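Local coordinates for membrane protein implicated in regulation of membrane protease activity (Corynebacterium glutamicum ATCC 13032, PDB 3CP0), which is of unknown function but, as a soluble NfeD-like domain of a membrane protein, probably takes part in regulating membrane protease activity, at residues E62-D70 and T74-A82. Numbering follows the deposited sequence. Where two conformers were deposited one is given.
Sequences EGEIVSVID and TTAIVWKEA
Ser67 has its OG set opposite its own carbonyl carbon and beside its backbone N (chi1 -84°), which turns the hydroxyl toward the C-terminal end of the chain, where it accepts a nearly straight bond from Ala82 N (3.0 Å). A water bridges the same OG to Ala82 O. The extended chain of Glu81 runs alongside Ile65, with Glu81 CD resting on Ile65 CG2 at 3.7 Å; OE2 forms a salt bridge with Arg28 of strand 28-31. A water takes the N-H of Glu81 and donates to Ile65 O. Further along, the backbones of Ser67 and Trp79 bond in both directions, Trp79 N reaching Ser67 O at 2.8 Å in the carbonyl plane. Val68 and Val78 share one face of the sheet, where Val68 touches Val78 and Ala76; Val66 CG2 crosses Val78 obliquely, 3.8 Å from Val78 CB. Ile69 leaves the strand to the side, its CG1 between backbone N and carbonyl carbon (chi1 55°), and its end reaches Ile77: the two side chains cross at about a right angle, Ile69 CD1 lying 3.9 Å from Ile77 CG2. Ile77 O receives Ile69 N at 2.8 Å and, weakly, Asp70 N at 3.4 Å, and Ile77 N returns a bond to Asp70 O. The side chain of Asp70 lies close to a bound zinc ion and forms a salt bridge with Arg22. Two residues thus face one across the pair: a classic beta bulge in the hairpin of strands 65-72 and 75-80, which belongs to the curled, OB-type beta barrel of the NfeD-like C-terminal domain.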
loop_
_atom_site.group_PDB
_atom_site.type_symbol
_atom_site.label_atom_id
_atom_site.label_comp_id
_atom_site.label_asym_id
_atom_site.label_seq_id
_atom_site.Cartn_x
_atom_site.Cartn_y
_atom_site.Cartn_z
ATOM N N GLU A 62 8.905 -1.501 -6.599
ATOM C CA GLU A 62 9.135 -0.060 -6.589
ATOM C C GLU A 62 8.725 0.561 -7.929
ATOM O O GLU A 62 9.128 0.069 -9.002
ATOM C CB GLU A 62 10.620 0.248 -6.335
ATOM C CG GLU A 62 10.918 1.740 -6.233
ATOM C CD GLU A 62 12.397 2.086 -6.337
ATOM O OE1 GLU A 62 13.242 1.185 -6.524
ATOM O OE2 GLU A 62 12.709 3.282 -6.243
ATOM N N GLY A 63 7.958 1.649 -7.839
ATOM C CA GLY A 63 7.463 2.392 -8.997
ATOM C C GLY A 63 6.065 1.987 -9.375
ATOM O O GLY A 63 5.374 2.749 -10.097
ATOM N N GLU A 64 5.603 0.822 -8.916
ATOM C CA GLU A 64 4.222 0.430 -9.274
ATOM C C GLU A 64 3.192 1.298 -8.562
ATOM O O GLU A 64 3.449 1.781 -7.447
ATOM C CB GLU A 64 3.929 -1.069 -9.005
ATOM C CG GLU A 64 4.766 -2.008 -9.931
ATOM C CD GLU A 64 4.482 -3.510 -9.682
ATOM O OE1 GLU A 64 3.320 -3.861 -9.374
ATOM O OE2 GLU A 64 5.407 -4.359 -9.803
ATOM N N ILE A 65 2.045 1.496 -9.226
ATOM C CA ILE A 65 0.906 2.162 -8.569
ATOM C C ILE A 65 -0.067 1.100 -8.057
ATOM O O ILE A 65 -0.423 0.165 -8.805
ATOM C CB ILE A 65 0.142 3.107 -9.563
ATOM C CG1 ILE A 65 1.112 4.079 -10.264
ATOM C CG2 ILE A 65 -0.978 3.835 -8.769
ATOM C CD1 ILE A 65 2.046 4.825 -9.299
ATOM N N VAL A 66 -0.441 1.206 -6.770
ATOM C CA VAL A 66 -1.393 0.282 -6.151
ATOM C C VAL A 66 -2.594 1.054 -5.594
ATOM O O VAL A 66 -2.570 2.308 -5.552
ATOM C CB VAL A 66 -0.680 -0.469 -4.996
ATOM C CG1 VAL A 66 0.447 -1.313 -5.625
ATOM C CG2 VAL A 66 -0.048 0.556 -3.986
ATOM N N SER A 67 -3.629 0.323 -5.192
ATOM C CA SER A 67 -4.812 0.891 -4.564
ATOM C C SER A 67 -4.817 0.431 -3.106
ATOM O O SER A 67 -4.589 -0.771 -2.805
ATOM C CB SER A 67 -6.109 0.405 -5.266
ATOM O OG SER A 67 -6.343 1.259 -6.407
ATOM N N VAL A 68 -5.067 1.376 -2.210
ATOM C CA VAL A 68 -5.223 1.034 -0.771
ATOM C C VAL A 68 -6.624 0.476 -0.567
ATOM O O VAL A 68 -7.618 1.157 -0.847
ATOM C CB VAL A 68 -4.997 2.266 0.149
ATOM C CG1 VAL A 68 -5.189 1.867 1.613
ATOM C CG2 VAL A 68 -3.569 2.859 -0.084
ATOM N N ILE A 69 -6.709 -0.787 -0.160
ATOM C CA ILE A 69 -8.032 -1.406 0.026
ATOM C C ILE A 69 -8.438 -1.673 1.475
ATOM O O ILE A 69 -9.523 -2.107 1.770
ATOM C CB ILE A 69 -8.208 -2.678 -0.935
ATOM C CG1 ILE A 69 -7.077 -3.691 -0.730
ATOM C CG2 ILE A 69 -8.225 -2.230 -2.382
ATOM C CD1 ILE A 69 -7.080 -4.313 0.635
ATOM N N ASP A 70 -7.507 -1.413 2.365
ATOM C CA ASP A 70 -7.753 -1.550 3.811
ATOM C C ASP A 70 -6.631 -0.853 4.552
ATOM O O ASP A 70 -5.590 -0.580 4.004
ATOM C CB ASP A 70 -7.831 -3.028 4.180
ATOM C CG ASP A 70 -8.433 -3.240 5.587
ATOM O OD1 ASP A 70 -8.976 -2.281 6.220
ATOM O OD2 ASP A 70 -8.241 -4.381 6.055
ATOM N N THR A 74 -1.708 1.498 11.254
ATOM C CA THR A 74 -1.140 2.511 10.396
ATOM C C THR A 74 -0.469 1.854 9.177
ATOM O O THR A 74 0.475 2.430 8.590
ATOM C CB THR A 74 -0.148 3.409 11.105
ATOM O OG1 THR A 74 0.764 2.626 11.909
ATOM C CG2 THR A 74 -0.886 4.398 12.023
ATOM N N THR A 75 -0.940 0.656 8.837
ATOM C CA THR A 75 -0.375 -0.064 7.690
ATOM C C THR A 75 -1.400 -0.101 6.575
ATOM O O THR A 75 -2.532 -0.553 6.799
ATOM C CB THR A 75 -0.071 -1.538 8.082
ATOM O OG1 THR A 75 0.856 -1.510 9.171
ATOM C CG2 THR A 75 0.563 -2.298 6.930
ATOM N N ALA A 76 -1.000 0.375 5.419
ATOM C CA ALA A 76 -1.862 0.308 4.277
ATOM C C ALA A 76 -1.812 -1.117 3.687
ATOM O O ALA A 76 -0.722 -1.679 3.457
ATOM C CB ALA A 76 -1.372 1.321 3.231
ATOM N N ILE A 77 -2.982 -1.685 3.421
ATOM C CA ILE A 77 -3.034 -2.969 2.745
ATOM C C ILE A 77 -3.446 -2.666 1.303
ATOM O O ILE A 77 -4.492 -2.021 1.029
ATOM C CB ILE A 77 -4.107 -3.922 3.371
ATOM C CG1 ILE A 77 -3.988 -4.035 4.902
ATOM C CG2 ILE A 77 -4.046 -5.351 2.792
ATOM C CD1 ILE A 77 -2.565 -4.357 5.334
ATOM N N VAL A 78 -2.600 -3.114 0.405
ATOM C CA VAL A 78 -2.719 -2.690 -1.020
ATOM C C VAL A 78 -2.957 -3.798 -1.998
ATOM O O VAL A 78 -2.577 -4.985 -1.777
ATOM C CB VAL A 78 -1.478 -1.875 -1.446
ATOM C CG1 VAL A 78 -1.270 -0.656 -0.457
ATOM C CG2 VAL A 78 -0.222 -2.724 -1.498
ATOM N N TRP A 79 -3.573 -3.416 -3.110
ATOM C CA TRP A 79 -3.795 -4.372 -4.195
ATOM C C TRP A 79 -3.658 -3.663 -5.539
ATOM O O TRP A 79 -3.211 -2.507 -5.628
ATOM C CB TRP A 79 -5.134 -5.083 -4.036
ATOM C CG TRP A 79 -5.281 -6.344 -4.886
ATOM C CD1 TRP A 79 -6.292 -6.648 -5.759
ATOM C CD2 TRP A 79 -4.362 -7.457 -4.917
ATOM N NE1 TRP A 79 -6.050 -7.894 -6.369
ATOM C CE2 TRP A 79 -4.880 -8.405 -5.861
ATOM C CE3 TRP A 79 -3.166 -7.744 -4.246
ATOM C CZ2 TRP A 79 -4.216 -9.628 -6.150
ATOM C CZ3 TRP A 79 -2.501 -8.965 -4.564
ATOM C CH2 TRP A 79 -3.051 -9.874 -5.474
ATOM N N LYS A 80 -3.985 -4.386 -6.597
ATOM C CA LYS A 80 -3.875 -3.884 -7.955
ATOM C C LYS A 80 -4.671 -2.586 -8.076
ATOM O O LYS A 80 -5.767 -2.452 -7.506
ATOM C CB LYS A 80 -4.440 -4.966 -8.881
ATOM C CG LYS A 80 -3.467 -6.190 -8.942
ATOM C CD LYS A 80 -4.097 -7.287 -9.789
ATOM C CE LYS A 80 -3.176 -8.543 -9.856
ATOM N NZ LYS A 80 -3.733 -9.470 -10.905
ATOM N N GLU A 81 -4.132 -1.670 -8.875
ATOM C CA GLU A 81 -4.784 -0.397 -9.055
ATOM C C GLU A 81 -6.166 -0.588 -9.669
ATOM O O GLU A 81 -6.357 -1.350 -10.640
ATOM C CB GLU A 81 -3.913 0.503 -9.945
ATOM C CG GLU A 81 -4.393 1.886 -9.930
ATOM C CD GLU A 81 -3.790 2.800 -10.989
ATOM O OE1 GLU A 81 -2.896 2.381 -11.806
ATOM O OE2 GLU A 81 -4.247 3.965 -11.032
ATOM N N ALA A 82 -7.153 0.075 -9.058
ATOM C CA ALA A 82 -8.514 0.270 -9.611
ATOM C C ALA A 82 -9.505 -0.090 -8.548
ATOM O O ALA A 82 -9.495 0.565 -7.511
ATOM C CB ALA A 82 -8.788 -0.510 -10.917
HETATM O O HOH W 1 -1.487 -2.081 -9.838
HETATM O O HOH W 2 -1.199 0.217 -12.117
HETATM O O HOH W 3 -8.379 2.892 -5.715
#